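Local atomic coordinates of putative sensory box/GGDEF family protein (Vibrio parahaemolyticus, PDB entry 3LID), a protein that probably makes the second messenger cyclic di-GMP from two GTP molecules under the control of an extracellular sensor domain, the part present here. Residues G89-R94 / I109-S114. Residues are numbered along the deposited sequence; the frame is centred on the assembly and turned at random.
With PO4 (phosphate ion), chain C.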
ATOM      1  N   GLY A  89       1.317   7.205 -23.062  1.00 19.58           N
ATOM      2  CA  GLY A  89       1.862   6.420 -21.929  1.00 17.97           C
ATOM      3  C   GLY A  89       3.332   6.644 -21.613  1.00 17.34           C
ATOM      4  O   GLY A  89       3.940   5.881 -20.825  1.00 17.68           O
ATOM      5  N   THR A  90       3.924   7.691 -22.170  1.00 17.61           N
ATOM      6  CA  THR A  90       5.336   8.036 -21.931  1.00 16.92           C
ATOM      7  C   THR A  90       5.418   8.994 -20.714  1.00 15.21           C
ATOM      8  O   THR A  90       4.694   9.973 -20.646  1.00 15.23           O
ATOM      9  CB  THR A  90       5.988   8.685 -23.165  1.00 17.94           C
ATOM     10  OG1 THR A  90       6.135   7.660 -24.150  1.00 20.49           O
ATOM     11  CG2 THR A  90       7.446   9.108 -22.805  1.00 18.03           C
ATOM     12  N   GLU A  91       6.281   8.664 -19.769  1.00 15.40           N
ATOM     13  CA  GLU A  91       6.468   9.548 -18.598  1.00 15.05           C
ATOM     14  C   GLU A  91       7.002  10.906 -19.061  1.00 15.57           C
ATOM     15  O   GLU A  91       7.996  10.953 -19.833  1.00 16.37           O
ATOM     16  CB  GLU A  91       7.492   8.936 -17.675  1.00 14.62           C
ATOM     17  CG  GLU A  91       6.978   7.568 -17.047  1.00 17.57           C
ATOM     18  CD  GLU A  91       8.042   6.848 -16.280  1.00 18.50           C
ATOM     19  OE1 GLU A  91       9.230   6.909 -16.705  1.00 17.19           O
ATOM     20  OE2 GLU A  91       7.686   6.193 -15.206  1.00 16.71           O
ATOM     21  N   LYS A  92       6.395  11.971 -18.588  1.00 14.20           N
ATOM     22  CA  LYS A  92       6.822  13.346 -18.965  1.00 15.05           C
ATOM     23  C   LYS A  92       7.335  14.053 -17.690  1.00 16.15           C
ATOM     24  O   LYS A  92       8.279  14.909 -17.761  1.00 16.43           O
ATOM     25  CB  LYS A  92       5.667  14.147 -19.503  1.00 15.62           C
ATOM     26  CG  LYS A  92       5.013  13.531 -20.785  1.00 19.52           C
ATOM     27  CD  LYS A  92       5.977  13.520 -21.922  1.00 28.97           C
ATOM     28  CE  LYS A  92       6.457  14.923 -22.145  1.00 33.07           C
ATOM     29  NZ  LYS A  92       6.925  15.015 -23.520  1.00 39.36           N
ATOM     30  N   VAL A  93       6.738  13.705 -16.532  1.00 15.78           N
ATOM     31  CA  VAL A  93       7.138  14.358 -15.268  1.00 15.23           C
ATOM     32  C   VAL A  93       7.250  13.225 -14.285  1.00 14.79           C
ATOM     33  O   VAL A  93       6.339  12.392 -14.204  1.00 14.30           O
ATOM     34  CB  VAL A  93       6.111  15.337 -14.709  1.00 15.86           C
ATOM     35  CG1 VAL A  93       6.741  16.055 -13.509  1.00 16.60           C
ATOM     36  CG2 VAL A  93       5.761  16.440 -15.782  1.00 19.00           C
ATOM     37  N   ARG A  94       8.395  13.125 -13.612  1.00 13.15           N
ATOM     38  CA  ARG A  94       8.548  11.990 -12.695  1.00 14.59           C
ATOM     39  C   ARG A  94       9.317  12.441 -11.443  1.00 15.47           C
ATOM     40  O   ARG A  94      10.522  12.751 -11.521  1.00 16.05           O
ATOM     41  CB  ARG A  94       9.374  10.910 -13.413  1.00 13.70           C
ATOM     42  CG  ARG A  94       9.658   9.689 -12.542  1.00 14.92           C
ATOM     43  CD  ARG A  94      10.175   8.523 -13.396  1.00 18.06           C
ATOM     44  NE  ARG A  94      10.356   7.353 -12.550  1.00 15.88           N
ATOM     45  CZ  ARG A  94      11.419   6.532 -12.579  1.00 18.07           C
ATOM     46  NH1 ARG A  94      12.454   6.704 -13.430  1.00 20.94           N
ATOM     47  NH2 ARG A  94      11.448   5.505 -11.702  1.00 19.55           N
ATOM     48  N   ILE A 109      14.958   9.933 -16.068  1.00 17.20           N
ATOM     49  CA  ILE A 109      14.885   8.557 -16.596  1.00 17.80           C
ATOM     50  C   ILE A 109      13.367   8.366 -16.882  1.00 18.63           C
ATOM     51  O   ILE A 109      12.600   8.098 -15.935  1.00 18.85           O
ATOM     52  CB  ILE A 109      15.403   7.491 -15.632  1.00 18.72           C
ATOM     53  CG1 ILE A 109      16.939   7.707 -15.412  1.00 21.07           C
ATOM     54  CG2 ILE A 109      15.206   6.089 -16.229  1.00 20.34           C
ATOM     55  CD1 ILE A 109      17.469   6.923 -14.255  1.00 23.93           C
ATOM     56  N   LEU A 110      12.948   8.654 -18.134  1.00 17.65           N
ATOM     57  CA  LEU A 110      11.541   8.726 -18.497  1.00 17.85           C
ATOM     58  C   LEU A 110      11.247   7.592 -19.478  1.00 18.89           C
ATOM     59  O   LEU A 110      11.940   7.455 -20.492  1.00 20.95           O
ATOM     60  CB  LEU A 110      11.230  10.066 -19.113  1.00 15.99           C
ATOM     61  CG  LEU A 110      11.511  11.209 -18.153  1.00 17.49           C
ATOM     62  CD1 LEU A 110      11.304  12.561 -18.824  1.00 18.94           C
ATOM     63  CD2 LEU A 110      10.556  11.129 -16.917  1.00 19.73           C
ATOM     64  N   ARG A 111      10.259   6.766 -19.191  1.00 17.27           N
ATOM     65  CA  ARG A 111      10.050   5.540 -19.983  1.00 17.30           C
ATOM     66  C   ARG A 111       8.665   5.487 -20.579  1.00 17.85           C
ATOM     67  O   ARG A 111       7.731   6.184 -20.150  1.00 18.46           O
ATOM     68  CB  ARG A 111      10.137   4.327 -19.065  1.00 17.22           C
ATOM     69  CG  ARG A 111      11.552   4.013 -18.566  1.00 21.41           C
ATOM     70  CD  ARG A 111      11.901   4.718 -17.236  1.00 22.10           C
ATOM     71  NE  ARG A 111      10.875   4.813 -16.162  1.00 22.16           N
ATOM     72  CZ  ARG A 111      10.722   3.994 -15.113  1.00 24.02           C
ATOM     73  NH1 ARG A 111      11.509   2.916 -14.912  1.00 25.95           N
ATOM     74  NH2 ARG A 111       9.771   4.256 -14.257  1.00 20.94           N
ATOM     75  N   ASP A 112       8.558   4.654 -21.622  1.00 17.54           N
ATOM     76  CA  ASP A 112       7.236   4.389 -22.204  1.00 16.69           C
ATOM     77  C   ASP A 112       6.561   3.256 -21.416  1.00 15.55           C
ATOM     78  O   ASP A 112       7.023   2.109 -21.449  1.00 16.48           O
ATOM     79  CB  ASP A 112       7.515   3.896 -23.650  1.00 17.99           C
ATOM     80  CG  ASP A 112       6.289   3.457 -24.356  1.00 25.88           C
ATOM     81  OD1 ASP A 112       5.166   3.438 -23.800  1.00 23.23           O
ATOM     82  OD2 ASP A 112       6.474   3.172 -25.548  1.00 30.22           O
ATOM     83  N   LYS A 113       5.456   3.581 -20.705  1.00 16.93           N
ATOM     84  CA  LYS A 113       4.753   2.638 -19.836  1.00 14.96           C
ATOM     85  C   LYS A 113       3.521   2.083 -20.503  1.00 16.66           C
ATOM     86  O   LYS A 113       2.643   1.487 -19.862  1.00 15.83           O
ATOM     87  CB  LYS A 113       4.342   3.336 -18.555  1.00 14.59           C
ATOM     88  CG  LYS A 113       5.543   3.684 -17.734  1.00 16.06           C
ATOM     89  CD  LYS A 113       6.084   2.449 -16.952  1.00 14.83           C
ATOM     90  CE  LYS A 113       7.414   2.792 -16.303  1.00 15.04           C
ATOM     91  NZ  LYS A 113       7.865   1.678 -15.333  1.00 16.47           N
ATOM     92  N   SER A 114       3.429   2.312 -21.829  1.00 18.03           N
ATOM     93  CA  SER A 114       2.192   1.927 -22.492  1.00 17.81           C
ATOM     94  C   SER A 114       1.849   0.437 -22.488  1.00 18.25           C
ATOM     95  O   SER A 114       0.635   0.103 -22.688  1.00 18.38           O
ATOM     96  CB  SER A 114       2.151   2.494 -23.907  1.00 16.45           C
ATOM     97  OG  SER A 114       3.161   1.844 -24.674  1.00 20.93           O
TER
HETATM   98  P   PO4 C 321       5.781   1.493 -12.092  1.00 15.25           P
HETATM   99  O1  PO4 C 321       7.066   2.086 -11.484  1.00 15.66           O
HETATM  100  O2  PO4 C 321       5.819   1.983 -13.546  1.00 14.86           O
HETATM  101  O3  PO4 C 321       4.540   2.024 -11.432  1.00 15.83           O
HETATM  102  O4  PO4 C 321       5.824  -0.030 -12.049  1.00 15.42           O
HETATM  103  O   HOH W   1       4.207   5.512 -25.372  1.00 46.67           O
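Glu91 and Arg111 run side by side, and their paired charges form the dense, buried half of this contact. Arg111 grips the carboxylate side-on: NE reaches Glu91 OE1 at 2.7 Å almost within the guanidinium plane, while NH2 meets the syn lone pair of Glu91 OE2 at 3.0 Å. Bends at chi2 (90°) and chi3 (40°) fold the Arg111 side chain back, bringing NE to the same oxygen that accepts from its backbone N. Arg94, extended, lays its guanidinium flat on that of Arg111, centres 3.7 Å apart, and donates from NH1 to Ile109 O at 2.9 Å. Glu91 and Asp140, salt-bridged to Arg111, probably offset the like charges. Lys113 NZ, near the rim of the other face of the Arg111 guanidinium, donates to phosphate O2 at 2.7 Å. Toward solvent the contact is looser: Thr90 OG1 stays 4.0 Å from Asp112 CB, and a water bridges the two residues, its bond to Asp112 OD1 weak. Backbone bonds from Glu91 N to Arg111 O and from Lys113 N to Gly89 O flank a single Thr90–Asp112 bridge, tying the loop before helix 117-124 to the seven-stranded antiparallel sheet of a PDC-fold (Cache) sensor domain, beside a bound phosphate probably from the crystallisation liquor.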